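Local coordinates for mandelate racemase/muconate lactonizing enzyme-like protein (Roseovarius sp. TM1035, PDB 3RCY) that probably catalyses a magnesium-dependent reaction of the mandelate racemase/muconate lactonizing enzyme kind, within the enolase superfamily, with its substrate not established, at residues P68-M74 / C102-L106; G120-I126 / A326-I332. One frame throughout, in Å; residues are numbered along the deposited sequence.

Interaction 1: P68-M74 / C102-L106; sequences PENIELM and CWDIL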
ATOM      1  N   PRO A  68     -25.185 -38.354   1.753  1.00 15.10           N
ATOM      2  CA  PRO A  68     -24.872 -37.282   2.703  1.00 14.51           C
ATOM      3  C   PRO A  68     -23.369 -37.040   2.919  1.00 13.76           C
ATOM      4  O   PRO A  68     -22.999 -35.993   3.447  1.00 12.78           O
ATOM      5  CB  PRO A  68     -25.542 -37.750   4.004  1.00 14.68           C
ATOM      6  CG  PRO A  68     -25.720 -39.232   3.832  1.00 16.24           C
ATOM      7  CD  PRO A  68     -25.989 -39.418   2.378  1.00 15.45           C
ATOM      8  N   GLU A  69     -22.521 -37.989   2.508  1.00 14.09           N
ATOM      9  CA  GLU A  69     -21.065 -37.782   2.498  1.00 14.20           C
ATOM     10  C   GLU A  69     -20.655 -36.610   1.600  1.00 13.99           C
ATOM     11  O   GLU A  69     -19.614 -35.985   1.819  1.00 14.12           O
ATOM     12  CB  GLU A  69     -20.336 -39.038   2.000  1.00 14.79           C
ATOM     13  CG  GLU A  69     -20.312 -40.207   2.971  1.00 13.40           C
ATOM     14  CD  GLU A  69     -19.670 -41.453   2.368  1.00 16.08           C
ATOM     15  OE1 GLU A  69     -19.593 -41.548   1.120  1.00 13.98           O
ATOM     16  OE2 GLU A  69     -19.245 -42.341   3.144  1.00 13.88           O
ATOM     17  N   ASN A  70     -21.468 -36.312   0.587  1.00 13.68           N
ATOM     18  CA  ASN A  70     -21.051 -35.376  -0.462  1.00 13.66           C
ATOM     19  C   ASN A  70     -21.327 -33.921  -0.111  1.00 13.20           C
ATOM     20  O   ASN A  70     -22.082 -33.222  -0.795  1.00 13.10           O
ATOM     21  CB  ASN A  70     -21.636 -35.781  -1.817  1.00 13.88           C
ATOM     22  CG  ASN A  70     -21.072 -37.109  -2.312  1.00 20.48           C
ATOM     23  OD1 ASN A  70     -19.978 -37.508  -1.920  1.00 14.05           O
ATOM     24  ND2 ASN A  70     -21.824 -37.800  -3.162  1.00 14.24           N
ATOM     25  N   ILE A  71     -20.693 -33.491   0.976  1.00 13.02           N
ATOM     26  CA  ILE A  71     -20.903 -32.173   1.585  1.00 12.81           C
ATOM     27  C   ILE A  71     -20.310 -31.041   0.730  1.00 12.35           C
ATOM     28  O   ILE A  71     -20.919 -29.968   0.606  1.00 12.08           O
ATOM     29  CB  ILE A  71     -20.309 -32.146   3.032  1.00 13.26           C
ATOM     30  CG1 ILE A  71     -20.964 -33.221   3.919  1.00 17.88           C
ATOM     31  CG2 ILE A  71     -20.413 -30.760   3.673  1.00 16.58           C
ATOM     32  CD1 ILE A  71     -22.360 -32.896   4.411  1.00 13.75           C
ATOM     33  N   GLU A  72     -19.133 -31.277   0.143  1.00 11.87           N
ATOM     34  CA  GLU A  72     -18.505 -30.297  -0.744  1.00 12.18           C
ATOM     35  C   GLU A  72     -19.403 -30.041  -1.949  1.00 12.42           C
ATOM     36  O   GLU A  72     -19.648 -28.892  -2.329  1.00 12.28           O
ATOM     37  CB  GLU A  72     -17.130 -30.784  -1.245  1.00 12.53           C
ATOM     38  CG  GLU A  72     -16.048 -30.908  -0.192  1.00 16.52           C
ATOM     39  CD  GLU A  72     -15.199 -29.643  -0.026  1.00 13.30           C
ATOM     40  OE1 GLU A  72     -15.432 -28.632  -0.733  1.00 16.44           O
ATOM     41  OE2 GLU A  72     -14.295 -29.666   0.829  1.00 16.10           O
ATOM     42  N   LEU A  73     -19.882 -31.133  -2.542  1.00 13.03           N
ATOM     43  CA  LEU A  73     -20.708 -31.079  -3.744  1.00 13.05           C
ATOM     44  C   LEU A  73     -22.031 -30.367  -3.477  1.00 13.05           C
ATOM     45  O   LEU A  73     -22.436 -29.494  -4.242  1.00 13.20           O
ATOM     46  CB  LEU A  73     -20.956 -32.488  -4.295  1.00 13.13           C
ATOM     47  CG  LEU A  73     -21.842 -32.591  -5.554  1.00 15.70           C
ATOM     48  CD1 LEU A  73     -21.286 -31.783  -6.725  1.00 13.27           C
ATOM     49  CD2 LEU A  73     -22.033 -34.045  -5.961  1.00 13.62           C
ATOM     50  N   MET A  74     -22.696 -30.741  -2.391  1.00 12.92           N
ATOM     51  CA  MET A  74     -23.992 -30.145  -2.073  1.00 12.91           C
ATOM     52  C   MET A  74     -23.861 -28.651  -1.786  1.00 12.03           C
ATOM     53  O   MET A  74     -24.703 -27.867  -2.224  1.00 11.83           O
ATOM     54  CB  MET A  74     -24.697 -30.891  -0.936  1.00 13.45           C
ATOM     55  CG  MET A  74     -25.147 -32.288  -1.371  1.00 11.98           C
ATOM     56  SD  MET A  74     -26.232 -33.090  -0.190  1.00 14.80           S
ATOM     57  CE  MET A  74     -25.027 -33.654   1.010  1.00 11.41           C
ATOM     58  N   CYS A 102     -27.170 -33.445   7.916  1.00 13.38           N
ATOM     59  CA  CYS A 102     -26.321 -34.428   7.224  1.00 13.42           C
ATOM     60  C   CYS A 102     -25.206 -34.934   8.134  1.00 13.57           C
ATOM     61  O   CYS A 102     -24.916 -36.143   8.156  1.00 14.03           O
ATOM     62  CB  CYS A 102     -25.727 -33.861   5.929  1.00 13.36           C
ATOM     63  SG  CYS A 102     -26.930 -33.547   4.610  1.00 16.82           S
ATOM     64  N   TRP A 103     -24.591 -34.019   8.889  1.00 13.15           N
ATOM     65  CA  TRP A 103     -23.554 -34.404   9.851  1.00 13.03           C
ATOM     66  C   TRP A 103     -24.106 -35.271  10.975  1.00 13.12           C
ATOM     67  O   TRP A 103     -23.463 -36.233  11.387  1.00 13.70           O
ATOM     68  CB  TRP A 103     -22.815 -33.182  10.405  1.00 12.74           C
ATOM     69  CG  TRP A 103     -21.857 -32.639   9.398  1.00 13.61           C
ATOM     70  CD1 TRP A 103     -22.021 -31.533   8.621  1.00 12.86           C
ATOM     71  CD2 TRP A 103     -20.609 -33.224   9.012  1.00 12.97           C
ATOM     72  NE1 TRP A 103     -20.935 -31.375   7.787  1.00 13.13           N
ATOM     73  CE2 TRP A 103     -20.052 -32.398   8.014  1.00 13.34           C
ATOM     74  CE3 TRP A 103     -19.895 -34.358   9.432  1.00 13.85           C
ATOM     75  CZ2 TRP A 103     -18.817 -32.671   7.420  1.00 12.75           C
ATOM     76  CZ3 TRP A 103     -18.659 -34.625   8.848  1.00 12.94           C
ATOM     77  CH2 TRP A 103     -18.139 -33.787   7.848  1.00 13.87           C
ATOM     78  N   ASP A 104     -25.297 -34.933  11.461  1.00 12.79           N
ATOM     79  CA  ASP A 104     -25.966 -35.761  12.459  1.00 13.10           C
ATOM     80  C   ASP A 104     -26.147 -37.187  11.902  1.00 13.46           C
ATOM     81  O   ASP A 104     -25.790 -38.165  12.567  1.00 13.65           O
ATOM     82  CB  ASP A 104     -27.308 -35.128  12.856  1.00 13.08           C
ATOM     83  CG  ASP A 104     -27.877 -35.691  14.160  1.00 16.47           C
ATOM     84  OD1 ASP A 104     -27.120 -36.284  14.958  1.00 13.10           O
ATOM     85  OD2 ASP A 104     -29.100 -35.525  14.388  1.00 13.34           O
ATOM     86  N   ILE A 105     -26.669 -37.288  10.676  1.00 13.37           N
ATOM     87  CA  ILE A 105     -26.784 -38.565   9.955  1.00 13.38           C
ATOM     88  C   ILE A 105     -25.427 -39.289   9.786  1.00 13.53           C
ATOM     89  O   ILE A 105     -25.328 -40.480  10.052  1.00 13.25           O
ATOM     90  CB  ILE A 105     -27.472 -38.383   8.573  1.00 13.75           C
ATOM     91  CG1 ILE A 105     -28.993 -38.244   8.747  1.00 14.12           C
ATOM     92  CG2 ILE A 105     -27.162 -39.564   7.637  1.00 14.40           C
ATOM     93  CD1 ILE A 105     -29.687 -37.547   7.597  1.00 14.06           C
ATOM     94  N   LEU A 106     -24.401 -38.558   9.347  1.00 13.91           N
ATOM     95  CA  LEU A 106     -23.080 -39.141   9.111  1.00 14.40           C
ATOM     96  C   LEU A 106     -22.489 -39.728  10.389  1.00 14.37           C
ATOM     97  O   LEU A 106     -22.003 -40.860  10.380  1.00 14.62           O
ATOM     98  CB  LEU A 106     -22.122 -38.121   8.471  1.00 14.64           C
ATOM     99  CG  LEU A 106     -22.436 -37.771   7.007  1.00 14.56           C
ATOM    100  CD1 LEU A 106     -21.738 -36.481   6.569  1.00 14.98           C
ATOM    101  CD2 LEU A 106     -22.092 -38.933   6.055  1.00 15.38           C
TER
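Leu106 straddles the backbone between Pro68 and Glu69 with its two methyls, one of them pressed against a carbonyl oxygen. Leu106 CD1 lies 3.4 Å from Pro68 O, while Leu106 CD2 goes past the other end of that peptide link, 3.7 Å from Glu69 N, and also packs on the aliphatic part of Glu69 at CG, the two side chains crossing at about a right angle. Leu106 CD1 has a second neighbour on its own helix, sitting over one face of the Trp103 ring near the rim.

Ile71 comes in from the start of helix 71-80. Its CG1 stands beside the backbone N (chi1 -59°), and the CD1 beyond it reaches between Cys102 and Trp103: Ile71 CD1 is 3.8 Å from Cys102 CB and 4.0 Å from Trp103 NE1. The indole is met aslant here. Farther along, Met74 bends at its sulfur and brings CE to 4.1 Å from Cys102 SG. On the other flank, Pro68 offers its ring, with Pro68 CG 4.1 Å from Ile105 CG2.

The contact is buried and mainly apolar, with no polar bond joining the two segments; the charge at its margin is dealt with elsewhere. Glu69 OE2 forms salt bridges with Arg110 and with Arg112 of the second subunit. Leu4 packs on Pro68 and Met74 as well as on Cys102 and Ile105, and Leu29 on the last two, so both segments rest on the antiparallel sheet. This layering of helices on a three-stranded antiparallel sheet is the N-terminal capping domain of the enolase superfamily.

Interaction 2: G120-I126 / A326-I332; sequences GKMNPRI and AASIPNI
Asn123 reaches across from the loop ahead of strand 126-131 to segment 326-332, which follows on from helix 316-327, joining the two sides of the seam where the enolase-type (beta/alpha) barrel closes: 126-131 and 335-336, the strands that these segments lead into, pair in parallel. Its side chain can be followed outward. CB passes Ala327 O at van der Waals distance. CG, set beside the backbone N (chi1 -50°), leans on a methyl of Ile332, with Asn123 CG 3.6 Å from Ile332 CG2. OD1 takes a hydrogen bond from a water that also donates to Pro330 O. ND2 is the working tip: it donates to Ala326 O and to Ile329 O, each at 2.8 Å. The Ile329 bond is the straighter at 157° and lies close to the amide plane, whereas the one to Ala326 is bent to 133°. With both carbonyls and the water engaged, the amide's flip is fixed.

The backbone adds its own grip. Ala327 O receives two donors, Met122 N at 2.8 Å almost in line with the carbonyl and Asn123 N at 3.1 Å tilted off its plane, so two consecutive amides of the loop converge on one carbonyl. Beside them Met122 curls back through two bends and lays its CG and CE against the Pro330 ring. The loop also meets other chains: Lys121 N bonds Asn70 of the second subunit, and Met122 O bonds Arg176 of the fourth.

Ile126 packs on the two alanines, its CD1 resting 3.7 Å from Ala327 N and 4.0 Å from the CB of Ala326.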
ATOM      1  N   GLY A 120     -10.900 -34.962  14.584  1.00 12.69           N
ATOM      2  CA  GLY A 120     -10.817 -35.486  15.946  1.00 13.67           C
ATOM      3  C   GLY A 120     -10.872 -34.435  17.046  1.00 14.83           C
ATOM      4  O   GLY A 120     -11.228 -33.277  16.810  1.00 14.52           O
ATOM      5  N   LYS A 121     -10.513 -34.842  18.254  1.00 16.48           N
ATOM      6  CA  LYS A 121     -10.680 -33.977  19.409  1.00 18.48           C
ATOM      7  C   LYS A 121      -9.468 -33.085  19.610  1.00 18.19           C
ATOM      8  O   LYS A 121      -8.343 -33.576  19.742  1.00 18.48           O
ATOM      9  CB  LYS A 121     -10.932 -34.811  20.666  1.00 20.75           C
ATOM     10  CG  LYS A 121     -11.311 -33.989  21.902  1.00 29.80           C
ATOM     11  CD  LYS A 121     -11.479 -34.884  23.117  1.00 24.11           C
ATOM     12  CE  LYS A 121     -12.840 -35.551  23.114  1.00 30.14           C
ATOM     13  NZ  LYS A 121     -12.796 -36.836  23.873  1.00 26.71           N
ATOM     14  N   MET A 122      -9.700 -31.777  19.617  1.00 17.62           N
ATOM     15  CA  MET A 122      -8.690 -30.824  20.079  1.00 17.49           C
ATOM     16  C   MET A 122      -8.946 -30.418  21.524  1.00 17.16           C
ATOM     17  O   MET A 122      -8.008 -30.198  22.290  1.00 17.44           O
ATOM     18  CB  MET A 122      -8.664 -29.557  19.209  1.00 17.24           C
ATOM     19  CG  MET A 122      -7.742 -29.608  18.000  1.00 15.25           C
ATOM     20  SD  MET A 122      -6.054 -30.202  18.303  1.00 18.81           S
ATOM     21  CE  MET A 122      -5.450 -29.080  19.551  1.00 14.70           C
ATOM     22  N   ASN A 123     -10.221 -30.305  21.885  1.00 16.20           N
ATOM     23  CA  ASN A 123     -10.618 -29.659  23.130  1.00 16.57           C
ATOM     24  C   ASN A 123     -11.520 -30.523  24.008  1.00 17.87           C
ATOM     25  O   ASN A 123     -12.725 -30.609  23.755  1.00 18.12           O
ATOM     26  CB  ASN A 123     -11.308 -28.325  22.820  1.00 15.62           C
ATOM     27  CG  ASN A 123     -10.495 -27.475  21.878  1.00 20.81           C
ATOM     28  OD1 ASN A 123      -9.411 -27.028  22.232  1.00 15.30           O
ATOM     29  ND2 ASN A 123     -10.994 -27.276  20.659  1.00 14.48           N
ATOM     30  N   PRO A 124     -10.940 -31.151  25.049  1.00 19.00           N
ATOM     31  CA  PRO A 124     -11.715 -31.961  26.001  1.00 19.88           C
ATOM     32  C   PRO A 124     -12.763 -31.145  26.778  1.00 20.28           C
ATOM     33  O   PRO A 124     -13.767 -31.704  27.203  1.00 20.66           O
ATOM     34  CB  PRO A 124     -10.646 -32.527  26.949  1.00 20.29           C
ATOM     35  CG  PRO A 124      -9.351 -32.408  26.209  1.00 26.99           C
ATOM     36  CD  PRO A 124      -9.495 -31.177  25.351  1.00 19.60           C
ATOM     37  N   ARG A 125     -12.518 -29.848  26.973  1.00 20.11           N
ATOM     38  CA  ARG A 125     -13.512 -28.940  27.548  1.00 21.11           C
ATOM     39  C   ARG A 125     -13.504 -27.599  26.786  1.00 20.23           C
ATOM     40  O   ARG A 125     -12.437 -27.002  26.541  1.00 19.52           O
ATOM     41  CB  ARG A 125     -13.289 -28.717  29.058  1.00 23.33           C
ATOM     42  CG  ARG A 125     -13.482 -29.966  29.944  1.00 36.78           C
ATOM     43  CD  ARG A 125     -14.291 -29.678  31.222  1.00 26.66           C
ATOM     44  NE  ARG A 125     -15.730 -29.615  30.962  1.00 36.89           N
ATOM     45  CZ  ARG A 125     -16.662 -29.299  31.866  1.00 28.52           C
ATOM     46  NH1 ARG A 125     -17.943 -29.269  31.509  1.00 36.96           N
ATOM     47  NH2 ARG A 125     -16.325 -29.005  33.121  1.00 37.15           N
ATOM     48  N   ILE A 126     -14.697 -27.156  26.409  1.00 18.29           N
ATOM     49  CA  ILE A 126     -14.866 -25.940  25.622  1.00 17.61           C
ATOM     50  C   ILE A 126     -15.342 -24.803  26.528  1.00 16.74           C
ATOM     51  O   ILE A 126     -16.337 -24.936  27.239  1.00 16.74           O
ATOM     52  CB  ILE A 126     -15.867 -26.172  24.464  1.00 17.45           C
ATOM     53  CG1 ILE A 126     -15.359 -27.297  23.540  1.00 15.23           C
ATOM     54  CG2 ILE A 126     -16.122 -24.875  23.698  1.00 14.96           C
ATOM     55  CD1 ILE A 126     -16.461 -28.012  22.741  1.00 17.99           C
ATOM     56  N   ALA A 326     -16.460 -26.703  17.558  1.00 11.37           N
ATOM     57  CA  ALA A 326     -15.500 -26.189  18.545  1.00 11.26           C
ATOM     58  C   ALA A 326     -14.573 -27.270  19.105  1.00 11.64           C
ATOM     59  O   ALA A 326     -13.392 -27.010  19.336  1.00 11.60           O
ATOM     60  CB  ALA A 326     -16.239 -25.511  19.679  1.00 10.84           C
ATOM     61  N   ALA A 327     -15.111 -28.472  19.332  1.00 11.11           N
ATOM     62  CA  ALA A 327     -14.320 -29.589  19.874  1.00 11.63           C
ATOM     63  C   ALA A 327     -13.146 -29.971  18.961  1.00 12.13           C
ATOM     64  O   ALA A 327     -12.127 -30.493  19.439  1.00 12.51           O
ATOM     65  CB  ALA A 327     -15.201 -30.795  20.104  1.00 11.46           C
ATOM     66  N   SER A 328     -13.288 -29.675  17.667  1.00 11.74           N
ATOM     67  CA  SER A 328     -12.372 -30.166  16.629  1.00 12.23           C
ATOM     68  C   SER A 328     -11.337 -29.153  16.135  1.00 12.73           C
ATOM     69  O   SER A 328     -10.480 -29.502  15.313  1.00 13.80           O
ATOM     70  CB  SER A 328     -13.181 -30.667  15.429  1.00 12.11           C
ATOM     71  OG  SER A 328     -13.691 -29.568  14.678  1.00 14.43           O
ATOM     72  N   ILE A 329     -11.408 -27.909  16.606  1.00 12.05           N
ATOM     73  CA  ILE A 329     -10.482 -26.877  16.118  1.00 11.69           C
ATOM     74  C   ILE A 329      -9.467 -26.435  17.174  1.00 12.19           C
ATOM     75  O   ILE A 329      -9.805 -26.315  18.352  1.00 12.84           O
ATOM     76  CB  ILE A 329     -11.228 -25.651  15.527  1.00 11.56           C
ATOM     77  CG1 ILE A 329     -12.057 -24.941  16.614  1.00  8.91           C
ATOM     78  CG2 ILE A 329     -12.090 -26.085  14.307  1.00  7.90           C
ATOM     79  CD1 ILE A 329     -12.595 -23.582  16.203  1.00 11.48           C
ATOM     80  N   PRO A 330      -8.210 -26.207  16.758  1.00 12.18           N
ATOM     81  CA  PRO A 330      -7.224 -25.748  17.730  1.00 12.15           C
ATOM     82  C   PRO A 330      -7.420 -24.284  18.112  1.00 11.89           C
ATOM     83  O   PRO A 330      -7.054 -23.890  19.216  1.00 11.75           O
ATOM     84  CB  PRO A 330      -5.879 -25.960  17.007  1.00 12.37           C
ATOM     85  CG  PRO A 330      -6.205 -25.949  15.566  1.00 14.08           C
ATOM     86  CD  PRO A 330      -7.606 -26.502  15.440  1.00 12.30           C
ATOM     87  N   ASN A 331      -8.040 -23.501  17.231  1.00 11.95           N
ATOM     88  CA  ASN A 331      -8.210 -22.061  17.460  1.00 11.49           C
ATOM     89  C   ASN A 331      -9.608 -21.655  17.956  1.00 11.51           C
ATOM     90  O   ASN A 331     -10.205 -20.692  17.465  1.00 11.99           O
ATOM     91  CB  ASN A 331      -7.779 -21.248  16.216  1.00 10.33           C
ATOM     92  CG  ASN A 331      -8.553 -21.636  14.947  1.00 12.71           C
ATOM     93  OD1 ASN A 331      -8.970 -22.774  14.779  1.00  9.79           O
ATOM     94  ND2 ASN A 331      -8.713 -20.685  14.043  1.00  9.37           N
ATOM     95  N   ILE A 332     -10.130 -22.402  18.920  1.00 11.61           N
ATOM     96  CA  ILE A 332     -11.398 -22.052  19.578  1.00 11.86           C
ATOM     97  C   ILE A 332     -11.131 -21.035  20.678  1.00 12.53           C
ATOM     98  O   ILE A 332     -10.199 -21.206  21.469  1.00 13.03           O
ATOM     99  CB  ILE A 332     -12.122 -23.305  20.186  1.00 12.13           C
ATOM    100  CG1 ILE A 332     -13.488 -22.929  20.789  1.00 14.71           C
ATOM    101  CG2 ILE A 332     -11.270 -23.970  21.274  1.00 15.26           C
ATOM    102  CD1 ILE A 332     -14.488 -22.349  19.792  1.00 11.98           C
TER
HETATM  103  O   HOH W   1      -7.122 -25.894  21.264  1.00 39.38           O

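How the interactions relate
Both contacts are buried, but they hold different elements. Interaction 1 packs helix 89-110 against the start of helix 71-80 and the loop before it, within the N-terminal capping domain, mostly through hydrocarbon and sulfur; interaction 2 ties loop 120-126 to the end of a barrel helix and what follows, chiefly through carbonyls of 326-332 that accept backbone and side-chain amides of the loop. The centres of interactions 1 and 2 are about 21 Å apart, and within one chain they do not touch. Between chains they do meet: Asn70 and Glu72 lie against Lys121, Met122, Ser328 and Pro330 of another subunit. Segment 68-74 thus serves both its own domain and the assembly.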